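Local structure of metagenomic carboxyl esterase MGS0156 (Uncultured organism, 5D8M) at residues Ala14-Pro19 / Lys226-Leu231; Glu98-Ser103 / Met304-Lys309; Ala249-Arg254 / Asp272-Gly277; Ala259-Phe264 / Asp276-Ala281. The protein probably hydrolyses carboxylic ester bonds, as a carboxyl esterase built on the alpha/beta-hydrolase fold. All coordinates share one frame; numbering follows the deposited sequence.

How the contacts relate
Contacts 3 and 4 are neighbours, with centres 7 Å apart, and share Asp276 and Gly277. Contact 3 joins the loop after strand 244-248 to the one after helix 262-269; contact 4 packs the start of that helix on the continuation of the second loop, 276-281. Here Asp276 meets His299 in a pairing consistent with the acid and histidine of an alpha/beta-hydrolase catalytic triad. Contact 2 lies 18 Å from contact 4 between centres, nearest atoms about 8 Å apart, and closes a long loop that contains contacts 3 and 4. Contact 1, at the surface, is 33 Å from contact 2 between centres, yet touches contact 4 through Arg227 NH2 and Ile280 CD1, 4.0 Å apart.

Contact 1: Ala14-Pro19 / Lys226-Leu231; sequences AHAMSP and KRAYRL
Met17 and Ala228 meet where the end of helix 10-16 docks against the start of helix 227-236, a surface packing of two helix ends in the alpha/beta-hydrolase fold. Met17, a selenomethionine, is the first residue to leave the helical course, and its side chain does most of the reaching. CG stands anti to the backbone N (chi1 -178°), and bends at the next two torsions fold the chain back over the first turn of the other helix. The methyl CE thereby lies 3.8 Å from Ala228 N and 3.9 Å from Arg227 CG, while the selenium passes Leu231, which is one helical turn further on. The side chains of Met17 and Leu231 cross obliquely. On the neighbouring flank Ala16 CB faces Ala228 CB at 4.2 Å, a loose methyl-to-methyl contact.

No direct hydrogen bond joins the segments; a water does some of that work. It donates to Ala16 O at 2.8 Å and accepts from Ser18 OG at the same length, and it also lies by Ala228 O at a distance so short that its exact position is doubtful. The polar end of Arg227 turns to other business, a salt bridge with Asp283, so only its aliphatic part serves this contact. Leu231 also touches Ser20 and Asp189, and its CD1 comes within 3.7 Å of Met17 SE.

Contact 2: Glu98-Ser103 / Met304-Lys309; sequences ECVSES and MPFSKK
Val100 and Ser103 pack against Met304 and Phe306 in a partly buried contact between two loops, one following strand 87-92 and the other following strand 290-293 of the alpha/beta-hydrolase sheet. One branch of Val100 carries the apolar half. CG2, set between the backbone N and the carbonyl carbon, lies 3.9 Å from CE of the selenomethionine Met304 and 4.2 Å from Phe306 CZ. The Val100 and Phe306 side chains cross at about a right angle, and CG2 approaches the ring obliquely. Met304 brings its methyl there by bending at both chi2 and chi3. Further along the same ring, Ser103 CB comes to 4.1 Å from CD2, again at a slant.

The polar half runs through water. Ser103 O and Pro305 O, both acceptors, cannot bond each other, and one water donates to each, at 2.9 Å to Ser103 O and 2.7 Å to Pro305 O. A second water donates to Ser103 O and accepts from Lys308 N, both at 2.7 Å, so two waters hold this one carbonyl oxygen to the opposite loop.

Around the pair, Asn320 bonds the backbone of Met304 and Phe306, and the disulfide from Cys99 ties the loop after strand 87-92 to Cys213, between helices 199-207 and 220-223. Leu313 of helix 312-316 touches Val100, Ser103 and Phe306.

Contact 3: Ala249-Arg254 / Asp272-Gly277; sequences AAFASR and DALNDG
Phe251 lies with Leu274 over one face of its ring, in the loops of the alpha/beta-hydrolase fold that flank helix 262-269, one leaving strand 244-248 and the other leading toward strand 290-293. Leu274 CG stands 3.8 Å from the ring centroid and 14° off the normal, a CH-pi contact, and the two side chains run side by side, pointing the same way. With chi1 at 65°, Phe251 CG sits between the backbone N and the carbonyl carbon, which brings the ring over Leu274. Its CB presses on the backbone, 3.3 Å from Asn275 O, and Asp276 CB meets Ala250 O at 3.2 Å. With an alanine at Phe251, Leu274 is likely to lose the ring face it rests on, and a gap would open beside Trp65, whose ring stacks with that of Phe251.

No hydrogen bond crosses directly, and waters span the gap instead. One accepts from Ala252 N and donates to Asn275 O at 2.8 Å; another donates to both Ala252 O and Ala273 O; a third accepts from Ala250 N and reaches Asp276 OD2. OD2 is also hydrogen-bonded to His299 ND1, a pairing consistent with the acid and histidine of a catalytic triad, while OD1 takes the backbone N of Leu278 and Val279. The loop carrying Asp276 is shaped by Asx turns. Asp272 OD1 takes Leu274 N, met on its anti side and well out of the carboxylate plane, and Asn275 OD1 takes Gly277 N at 2.8 Å. The amide of Asn275 is fixed at its other end, where ND2 donates to Asp272 O at 3.0 Å.

Contact 4: Ala259-Phe264 / Asp276-Ala281; sequences AILRPF and DGLVIA
Leu278 meets two side chains in two different attitudes: it crosses Leu261 at about a right angle and runs alongside Phe264, both pointing the same way. Its CG lies 4.1 Å from Leu261 CD2, and its CD2 branch reaches to 3.9 Å from Phe264 CB, coming obliquely upon the ring. Having CG anti to the carbonyl carbon (chi1 -64°) spreads the two methyls between these neighbours, CD1 beside Leu261 and CD2 beside Phe264. Cut back to an alanine, Leu278 is likely to leave a gap between Leu261 and Phe264 and to take away one of the side chains that touch Leu193.

The loop 276-281, which follows helix 262-269 in the chain and packs against its start, is curled by an Asx turn at Asp276. Its OD1 takes both Leu278 N, at 2.9 Å and nearly along the C-O direction, and Val279 N, on the syn side but tilted out of the carboxylate plane. Gly277 lies close to Leu261: a CB there would come within 3.2 Å of Leu261 CB, and at its backbone angles would also press on the preceding carbonyl. The Gly277 oxygen lies 3.2 Å from Phe264 CB.

Contact 1: Ala14-Pro19 / Lys226-Leu231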
loop_
_atom_site.group_PDB
_atom_site.type_symbol
_atom_site.label_atom_id
_atom_site.label_comp_id
_atom_site.label_asym_id
_atom_site.label_seq_id
_atom_site.Cartn_x
_atom_site.Cartn_y
_atom_site.Cartn_z
ATOM N N ALA A 14 -4.883 21.076 -16.988
ATOM C CA ALA A 14 -6.144 20.737 -17.644
ATOM C C ALA A 14 -5.897 19.838 -18.855
ATOM O O ALA A 14 -6.552 18.810 -19.009
ATOM C CB ALA A 14 -6.898 22.001 -18.070
ATOM N N HIS A 15 -4.949 20.236 -19.696
ATOM C CA HIS A 15 -4.639 19.528 -20.924
ATOM C C HIS A 15 -4.173 18.098 -20.655
ATOM O O HIS A 15 -4.439 17.196 -21.450
ATOM C CB HIS A 15 -3.562 20.284 -21.724
ATOM C CG HIS A 15 -3.982 21.655 -22.162
ATOM N ND1 HIS A 15 -3.076 22.652 -22.460
ATOM C CD2 HIS A 15 -5.209 22.188 -22.375
ATOM C CE1 HIS A 15 -3.729 23.744 -22.827
ATOM N NE2 HIS A 15 -5.027 23.489 -22.776
ATOM N N ALA A 16 -3.490 17.888 -19.532
ATOM C CA ALA A 16 -2.964 16.567 -19.214
ATOM C C ALA A 16 -3.991 15.677 -18.527
ATOM O O ALA A 16 -3.837 14.463 -18.481
ATOM C CB ALA A 16 -1.716 16.697 -18.344
HETATM N N MSE A 17 -5.053 16.277 -18.006
HETATM C CA MSE A 17 -5.993 15.532 -17.176
HETATM C C MSE A 17 -7.020 14.782 -18.007
HETATM O O MSE A 17 -7.620 15.337 -18.920
HETATM C CB MSE A 17 -6.706 16.474 -16.208
HETATM C CG MSE A 17 -7.671 15.785 -15.277
HETATM SE SE MSE A 17 -6.810 14.501 -14.063
HETATM C CE MSE A 17 -5.693 15.694 -13.087
ATOM N N SER A 18 -7.216 13.512 -17.673
ATOM C CA SER A 18 -8.302 12.716 -18.220
ATOM C C SER A 18 -9.557 12.890 -17.359
ATOM O O SER A 18 -9.445 12.932 -16.137
ATOM C CB SER A 18 -7.906 11.241 -18.266
ATOM O OG SER A 18 -6.638 11.079 -18.868
ATOM N N PRO A 19 -10.746 12.986 -17.991
ATOM C CA PRO A 19 -12.009 13.060 -17.246
ATOM C C PRO A 19 -12.094 11.982 -16.185
ATOM O O PRO A 19 -11.843 10.803 -16.465
ATOM C CB PRO A 19 -13.068 12.846 -18.330
ATOM C CG PRO A 19 -12.442 13.400 -19.542
ATOM C CD PRO A 19 -10.980 13.026 -19.443
ATOM N N LYS A 226 1.856 11.572 -10.223
ATOM C CA LYS A 226 0.951 12.669 -10.568
ATOM C C LYS A 226 -0.422 12.123 -10.914
ATOM O O LYS A 226 -0.552 11.134 -11.622
ATOM C CB LYS A 226 1.496 13.509 -11.731
ATOM C CG LYS A 226 2.723 14.309 -11.317
ATOM C CD LYS A 226 3.318 15.129 -12.430
ATOM C CE LYS A 226 4.604 15.798 -11.937
ATOM N NZ LYS A 226 5.165 16.679 -12.983
ATOM N N ARG A 227 -1.443 12.772 -10.381
ATOM C CA ARG A 227 -2.811 12.341 -10.567
ATOM C C ARG A 227 -3.160 12.192 -12.064
ATOM O O ARG A 227 -3.722 11.180 -12.471
ATOM C CB ARG A 227 -3.759 13.337 -9.881
ATOM C CG ARG A 227 -5.214 13.117 -10.210
ATOM C CD ARG A 227 -6.108 14.076 -9.420
ATOM N NE ARG A 227 -6.205 13.670 -8.024
ATOM C CZ ARG A 227 -6.929 14.304 -7.117
ATOM N NH1 ARG A 227 -7.604 15.387 -7.459
ATOM N NH2 ARG A 227 -6.974 13.857 -5.868
ATOM N N ALA A 228 -2.811 13.192 -12.871
ATOM C CA ALA A 228 -3.066 13.144 -14.308
ATOM C C ALA A 228 -2.446 11.883 -14.938
ATOM O O ALA A 228 -3.083 11.161 -15.693
ATOM C CB ALA A 228 -2.529 14.398 -14.977
ATOM N N TYR A 229 -1.206 11.600 -14.585
ATOM C CA TYR A 229 -0.536 10.430 -15.118
ATOM C C TYR A 229 -1.202 9.115 -14.694
ATOM O O TYR A 229 -1.456 8.232 -15.512
ATOM C CB TYR A 229 0.914 10.444 -14.671
ATOM C CG TYR A 229 1.757 9.394 -15.343
ATOM C CD1 TYR A 229 2.333 9.634 -16.587
ATOM C CD2 TYR A 229 1.989 8.172 -14.732
ATOM C CE1 TYR A 229 3.117 8.676 -17.204
ATOM C CE2 TYR A 229 2.768 7.216 -15.335
ATOM C CZ TYR A 229 3.337 7.469 -16.566
ATOM O OH TYR A 229 4.116 6.502 -17.165
ATOM N N ARG A 230 -1.469 8.991 -13.403
ATOM C CA ARG A 230 -2.056 7.784 -12.841
ATOM C C ARG A 230 -3.500 7.530 -13.333
ATOM O O ARG A 230 -3.860 6.390 -13.582
ATOM C CB ARG A 230 -2.013 7.853 -11.307
ATOM C CG ARG A 230 -0.582 7.783 -10.722
ATOM C CD ARG A 230 -0.166 6.356 -10.262
ATOM N NE ARG A 230 -0.367 5.342 -11.298
ATOM C CZ ARG A 230 0.558 4.944 -12.172
ATOM N NH1 ARG A 230 1.798 5.435 -12.135
ATOM N NH2 ARG A 230 0.266 4.007 -13.056
ATOM N N LEU A 231 -4.304 8.581 -13.463
ATOM C CA LEU A 231 -5.672 8.447 -13.990
ATOM C C LEU A 231 -5.659 8.053 -15.468
ATOM O O LEU A 231 -6.466 7.242 -15.907
ATOM C CB LEU A 231 -6.455 9.745 -13.816
ATOM C CG LEU A 231 -6.918 9.979 -12.375
ATOM C CD1 LEU A 231 -7.589 11.322 -12.253
ATOM C CD2 LEU A 231 -7.844 8.866 -11.916
HETATM O O HOH W 1 -4.664 12.128 -17.221
#

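Contact 2: Glu98-Ser103 / Met304-Lys309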
loop_
_atom_site.group_PDB
_atom_site.type_symbol
_atom_site.label_atom_id
_atom_site.label_comp_id
_atom_site.label_asym_id
_atom_site.label_seq_id
_atom_site.Cartn_x
_atom_site.Cartn_y
_atom_site.Cartn_z
ATOM N N GLU A 98 13.675 2.830 -0.281
ATOM C CA GLU A 98 15.043 2.377 -0.481
ATOM C C GLU A 98 16.021 3.262 0.266
ATOM O O GLU A 98 17.019 2.781 0.797
ATOM C CB GLU A 98 15.389 2.358 -1.976
ATOM C CG GLU A 98 16.773 1.769 -2.272
ATOM C CD GLU A 98 17.143 1.880 -3.749
ATOM O OE1 GLU A 98 16.688 2.847 -4.412
ATOM O OE2 GLU A 98 17.893 1.014 -4.241
ATOM N N CYS A 99 15.724 4.563 0.313
ATOM C CA CYS A 99 16.602 5.530 0.953
ATOM C C CYS A 99 16.648 5.402 2.487
ATOM O O CYS A 99 17.603 5.853 3.134
ATOM C CB CYS A 99 16.155 6.951 0.565
ATOM S SG CYS A 99 15.961 7.169 -1.246
ATOM N N VAL A 100 15.618 4.824 3.089
ATOM C CA VAL A 100 15.617 4.686 4.545
ATOM C C VAL A 100 15.750 3.222 4.958
ATOM O O VAL A 100 15.363 2.858 6.063
ATOM C CB VAL A 100 14.332 5.312 5.196
ATOM C CG1 VAL A 100 14.316 6.837 4.966
ATOM C CG2 VAL A 100 13.060 4.671 4.677
ATOM N N SER A 101 16.314 2.392 4.074
ATOM C CA SER A 101 16.420 0.959 4.350
ATOM C C SER A 101 17.184 0.624 5.634
ATOM O O SER A 101 16.947 -0.416 6.224
ATOM C CB SER A 101 17.076 0.222 3.183
ATOM O OG SER A 101 18.413 0.644 3.017
ATOM N N GLU A 102 18.085 1.497 6.074
ATOM C CA GLU A 102 18.811 1.256 7.329
ATOM C C GLU A 102 17.910 1.358 8.559
ATOM O O GLU A 102 18.204 0.779 9.608
ATOM C CB GLU A 102 19.968 2.243 7.472
ATOM C CG GLU A 102 21.145 1.939 6.585
ATOM C CD GLU A 102 21.958 0.762 7.084
ATOM O OE1 GLU A 102 22.087 -0.229 6.334
ATOM O OE2 GLU A 102 22.479 0.837 8.223
ATOM N N SER A 103 16.821 2.110 8.420
ATOM C CA SER A 103 15.898 2.375 9.515
ATOM C C SER A 103 14.612 1.570 9.377
ATOM O O SER A 103 13.941 1.289 10.369
ATOM C CB SER A 103 15.544 3.877 9.571
ATOM O OG SER A 103 16.708 4.668 9.492
HETATM N N MSE A 304 5.334 0.449 7.386
HETATM C CA MSE A 304 6.776 0.665 7.512
HETATM C C MSE A 304 7.152 0.898 8.964
HETATM O O MSE A 304 6.912 1.993 9.489
HETATM C CB MSE A 304 7.230 1.881 6.669
HETATM C CG MSE A 304 7.165 1.660 5.168
HETATM SE SE MSE A 304 8.748 0.742 4.521
HETATM C CE MSE A 304 10.067 2.176 4.621
ATOM N N PRO A 305 7.760 -0.111 9.614
ATOM C CA PRO A 305 8.194 0.039 10.998
ATOM C C PRO A 305 9.467 0.889 11.118
ATOM O O PRO A 305 10.437 0.658 10.396
ATOM C CB PRO A 305 8.471 -1.408 11.441
ATOM C CG PRO A 305 8.863 -2.121 10.159
ATOM C CD PRO A 305 8.030 -1.467 9.082
ATOM N N PHE A 306 9.449 1.856 12.034
ATOM C CA PHE A 306 10.633 2.614 12.407
ATOM C C PHE A 306 10.839 2.419 13.907
ATOM O O PHE A 306 9.970 2.783 14.698
ATOM C CB PHE A 306 10.471 4.116 12.096
ATOM C CG PHE A 306 10.475 4.453 10.634
ATOM C CD1 PHE A 306 9.330 4.326 9.877
ATOM C CD2 PHE A 306 11.632 4.938 10.024
ATOM C CE1 PHE A 306 9.337 4.641 8.523
ATOM C CE2 PHE A 306 11.642 5.262 8.679
ATOM C CZ PHE A 306 10.491 5.095 7.927
ATOM N N SER A 307 11.975 1.878 14.322
ATOM C CA SER A 307 12.175 1.675 15.760
ATOM C C SER A 307 13.571 2.024 16.286
ATOM O O SER A 307 13.799 2.019 17.499
ATOM C CB SER A 307 11.839 0.226 16.116
ATOM O OG SER A 307 12.170 -0.648 15.050
ATOM N N LYS A 308 14.493 2.334 15.377
ATOM C CA LYS A 308 15.870 2.673 15.745
ATOM C C LYS A 308 15.933 3.908 16.645
ATOM O O LYS A 308 15.544 5.006 16.250
ATOM C CB LYS A 308 16.723 2.900 14.489
ATOM N N LYS A 309 16.421 3.722 17.863
ATOM C CA LYS A 309 16.497 4.814 18.808
ATOM C C LYS A 309 17.917 4.906 19.349
ATOM O O LYS A 309 18.526 3.886 19.675
ATOM C CB LYS A 309 15.484 4.620 19.940
HETATM O O HOH W 2 12.368 -0.812 11.537
HETATM O O HOH W 3 14.024 2.629 12.730
#

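Contact 3: Ala249-Arg254 / Asp272-Gly277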
loop_
_atom_site.group_PDB
_atom_site.type_symbol
_atom_site.label_atom_id
_atom_site.label_comp_id
_atom_site.label_asym_id
_atom_site.label_seq_id
_atom_site.Cartn_x
_atom_site.Cartn_y
_atom_site.Cartn_z
ATOM N N ALA A 249 -7.192 1.193 2.454
ATOM C CA ALA A 249 -6.891 2.614 2.424
ATOM C C ALA A 249 -6.801 3.187 3.846
ATOM O O ALA A 249 -7.798 3.261 4.555
ATOM C CB ALA A 249 -7.947 3.357 1.605
ATOM N N ALA A 250 -5.599 3.596 4.260
ATOM C CA ALA A 250 -5.396 4.053 5.632
ATOM C C ALA A 250 -5.750 5.525 5.835
ATOM O O ALA A 250 -5.647 6.347 4.907
ATOM C CB ALA A 250 -3.959 3.804 6.052
ATOM N N PHE A 251 -6.196 5.840 7.054
ATOM C CA PHE A 251 -6.176 7.197 7.556
ATOM C C PHE A 251 -6.281 7.158 9.065
ATOM O O PHE A 251 -6.805 6.204 9.632
ATOM C CB PHE A 251 -7.304 8.048 6.934
ATOM C CG PHE A 251 -8.707 7.613 7.299
ATOM C CD1 PHE A 251 -9.403 6.704 6.506
ATOM C CD2 PHE A 251 -9.344 8.152 8.401
ATOM C CE1 PHE A 251 -10.703 6.326 6.831
ATOM C CE2 PHE A 251 -10.643 7.788 8.729
ATOM C CZ PHE A 251 -11.327 6.871 7.946
ATOM N N ALA A 252 -5.760 8.195 9.706
ATOM C CA ALA A 252 -5.882 8.373 11.136
ATOM C C ALA A 252 -6.323 9.804 11.390
ATOM O O ALA A 252 -6.267 10.635 10.489
ATOM C CB ALA A 252 -4.563 8.083 11.835
ATOM N N SER A 253 -6.747 10.099 12.613
ATOM C CA SER A 253 -7.070 11.468 12.978
ATOM C C SER A 253 -5.791 12.266 12.911
ATOM O O SER A 253 -4.703 11.685 12.883
ATOM C CB SER A 253 -7.681 11.543 14.377
ATOM O OG SER A 253 -6.741 11.089 15.342
ATOM N N ARG A 254 -5.909 13.591 12.903
ATOM C CA ARG A 254 -4.722 14.431 12.865
ATOM C C ARG A 254 -3.774 14.146 14.032
ATOM O O ARG A 254 -2.566 14.036 13.847
ATOM C CB ARG A 254 -5.114 15.903 12.864
ATOM C CG ARG A 254 -3.939 16.791 12.608
ATOM C CD ARG A 254 -4.315 18.245 12.612
ATOM N NE ARG A 254 -3.214 19.038 12.077
ATOM C CZ ARG A 254 -2.149 19.440 12.772
ATOM N NH1 ARG A 254 -1.213 20.169 12.170
ATOM N NH2 ARG A 254 -2.013 19.126 14.057
ATOM N N ASP A 272 -10.295 16.629 1.863
ATOM C CA ASP A 272 -10.614 15.265 2.308
ATOM C C ASP A 272 -9.833 14.827 3.566
ATOM O O ASP A 272 -8.661 14.461 3.509
ATOM C CB ASP A 272 -10.391 14.253 1.165
ATOM C CG ASP A 272 -11.276 12.984 1.310
ATOM O OD1 ASP A 272 -11.615 12.591 2.458
ATOM O OD2 ASP A 272 -11.637 12.376 0.273
ATOM N N ALA A 273 -10.530 14.856 4.696
ATOM C CA ALA A 273 -9.985 14.435 5.973
ATOM C C ALA A 273 -9.665 12.951 6.028
ATOM O O ALA A 273 -8.953 12.512 6.923
ATOM C CB ALA A 273 -10.959 14.803 7.089
ATOM N N LEU A 274 -10.183 12.166 5.081
ATOM C CA LEU A 274 -9.897 10.739 5.078
ATOM C C LEU A 274 -8.672 10.533 4.216
ATOM O O LEU A 274 -8.776 10.143 3.054
ATOM C CB LEU A 274 -11.072 9.911 4.551
ATOM C CG LEU A 274 -12.168 9.599 5.569
ATOM C CD1 LEU A 274 -12.850 10.851 6.085
ATOM C CD2 LEU A 274 -13.217 8.689 4.937
ATOM N N ASN A 275 -7.515 10.839 4.795
ATOM C CA ASN A 275 -6.241 10.720 4.112
ATOM C C ASN A 275 -5.186 10.291 5.128
ATOM O O ASN A 275 -5.315 10.586 6.313
ATOM C CB ASN A 275 -5.830 12.042 3.453
ATOM C CG ASN A 275 -5.245 13.046 4.453
ATOM O OD1 ASN A 275 -4.043 13.018 4.749
ATOM N ND2 ASN A 275 -6.082 13.965 4.936
ATOM N N ASP A 276 -4.140 9.617 4.667
ATOM C CA ASP A 276 -3.152 9.060 5.591
ATOM C C ASP A 276 -1.920 9.948 5.731
ATOM O O ASP A 276 -0.916 9.536 6.297
ATOM C CB ASP A 276 -2.727 7.659 5.151
ATOM C CG ASP A 276 -1.993 7.647 3.809
ATOM O OD1 ASP A 276 -1.519 8.695 3.330
ATOM O OD2 ASP A 276 -1.851 6.549 3.242
ATOM N N GLY A 277 -2.011 11.171 5.220
ATOM C CA GLY A 277 -0.907 12.101 5.251
ATOM C C GLY A 277 -0.385 12.354 3.853
ATOM O O GLY A 277 0.021 13.468 3.553
HETATM O O HOH W 4 -4.040 5.026 2.322
HETATM O O HOH W 5 -3.719 10.102 8.600
HETATM O O HOH W 6 -8.344 12.338 9.513
#

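Contact 4: Ala259-Phe264 / Asp276-Ala281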
loop_
_atom_site.group_PDB
_atom_site.type_symbol
_atom_site.label_atom_id
_atom_site.label_comp_id
_atom_site.label_asym_id
_atom_site.label_seq_id
_atom_site.Cartn_x
_atom_site.Cartn_y
_atom_site.Cartn_z
ATOM N N ALA A 259 4.103 13.377 13.288
ATOM C CA ALA A 259 4.446 14.792 13.179
ATOM C C ALA A 259 4.938 15.133 11.774
ATOM O O ALA A 259 4.488 16.095 11.180
ATOM C CB ALA A 259 5.488 15.164 14.217
ATOM N N ILE A 260 5.815 14.296 11.229
ATOM C CA ILE A 260 6.448 14.577 9.952
ATOM C C ILE A 260 5.395 14.640 8.837
ATOM O O ILE A 260 5.577 15.346 7.844
ATOM C CB ILE A 260 7.536 13.509 9.605
ATOM C CG1 ILE A 260 8.425 13.990 8.458
ATOM C CG2 ILE A 260 6.916 12.138 9.299
ATOM C CD1 ILE A 260 9.522 14.913 8.914
ATOM N N LEU A 261 4.284 13.933 9.025
ATOM C CA LEU A 261 3.245 13.840 7.997
ATOM C C LEU A 261 2.159 14.911 8.165
ATOM O O LEU A 261 1.402 15.193 7.242
ATOM C CB LEU A 261 2.597 12.459 8.022
ATOM C CG LEU A 261 3.497 11.263 7.718
ATOM C CD1 LEU A 261 2.642 10.005 7.821
ATOM C CD2 LEU A 261 4.148 11.382 6.324
ATOM N N ARG A 262 2.082 15.518 9.342
ATOM C CA ARG A 262 0.996 16.461 9.592
ATOM C C ARG A 262 0.924 17.650 8.633
ATOM O O ARG A 262 -0.169 18.016 8.233
ATOM C CB ARG A 262 1.059 16.983 11.030
ATOM C CG ARG A 262 0.729 15.906 12.031
ATOM C CD ARG A 262 0.256 16.514 13.348
ATOM N NE ARG A 262 0.073 15.470 14.339
ATOM C CZ ARG A 262 0.926 15.219 15.326
ATOM N NH1 ARG A 262 2.009 15.977 15.490
ATOM N NH2 ARG A 262 0.671 14.225 16.172
ATOM N N PRO A 263 2.065 18.263 8.270
ATOM C CA PRO A 263 1.908 19.352 7.301
ATOM C C PRO A 263 1.275 18.913 5.973
ATOM O O PRO A 263 0.561 19.703 5.338
ATOM C CB PRO A 263 3.348 19.826 7.077
ATOM C CG PRO A 263 4.052 19.499 8.352
ATOM C CD PRO A 263 3.452 18.179 8.779
ATOM N N PHE A 264 1.523 17.673 5.564
ATOM C CA PHE A 264 0.976 17.176 4.303
ATOM C C PHE A 264 -0.454 16.734 4.526
ATOM O O PHE A 264 -1.312 16.983 3.688
ATOM C CB PHE A 264 1.856 16.040 3.743
ATOM C CG PHE A 264 3.300 16.434 3.640
ATOM C CD1 PHE A 264 3.722 17.278 2.613
ATOM C CD2 PHE A 264 4.217 16.055 4.614
ATOM C CE1 PHE A 264 5.063 17.701 2.531
ATOM C CE2 PHE A 264 5.567 16.467 4.543
ATOM C CZ PHE A 264 5.991 17.287 3.504
ATOM N N ASP A 276 -4.140 9.617 4.667
ATOM C CA ASP A 276 -3.152 9.060 5.591
ATOM C C ASP A 276 -1.920 9.948 5.731
ATOM O O ASP A 276 -0.916 9.536 6.297
ATOM C CB ASP A 276 -2.727 7.659 5.151
ATOM C CG ASP A 276 -1.993 7.647 3.809
ATOM O OD1 ASP A 276 -1.519 8.695 3.330
ATOM O OD2 ASP A 276 -1.851 6.549 3.242
ATOM N N GLY A 277 -2.011 11.171 5.220
ATOM C CA GLY A 277 -0.907 12.101 5.251
ATOM C C GLY A 277 -0.385 12.354 3.853
ATOM O O GLY A 277 0.021 13.468 3.553
ATOM N N LEU A 278 -0.407 11.335 2.990
ATOM C CA LEU A 278 0.194 11.459 1.656
ATOM C C LEU A 278 -0.776 11.011 0.564
ATOM O O LEU A 278 -0.733 11.524 -0.548
ATOM C CB LEU A 278 1.518 10.660 1.554
ATOM C CG LEU A 278 2.670 11.140 2.477
ATOM C CD1 LEU A 278 3.927 10.285 2.327
ATOM C CD2 LEU A 278 3.006 12.606 2.213
ATOM N N VAL A 279 -1.653 10.072 0.896
ATOM C CA VAL A 279 -2.645 9.548 -0.056
ATOM C C VAL A 279 -4.065 9.719 0.494
ATOM O O VAL A 279 -4.339 9.344 1.625
ATOM C CB VAL A 279 -2.388 8.037 -0.360
ATOM C CG1 VAL A 279 -3.357 7.505 -1.448
ATOM C CG2 VAL A 279 -0.922 7.815 -0.760
ATOM N N ILE A 280 -4.954 10.300 -0.305
ATOM C CA ILE A 280 -6.406 10.336 -0.037
ATOM C C ILE A 280 -7.060 8.941 -0.209
ATOM O O ILE A 280 -6.764 8.224 -1.171
ATOM C CB ILE A 280 -7.088 11.359 -0.985
ATOM C CG1 ILE A 280 -6.478 12.764 -0.798
ATOM C CG2 ILE A 280 -8.598 11.378 -0.790
ATOM C CD1 ILE A 280 -6.842 13.755 -1.895
ATOM N N ALA A 281 -7.962 8.562 0.697
ATOM C CA ALA A 281 -8.491 7.197 0.701
ATOM C C ALA A 281 -9.199 6.836 -0.615
ATOM O O ALA A 281 -8.999 5.742 -1.142
ATOM C CB ALA A 281 -9.433 6.998 1.863
#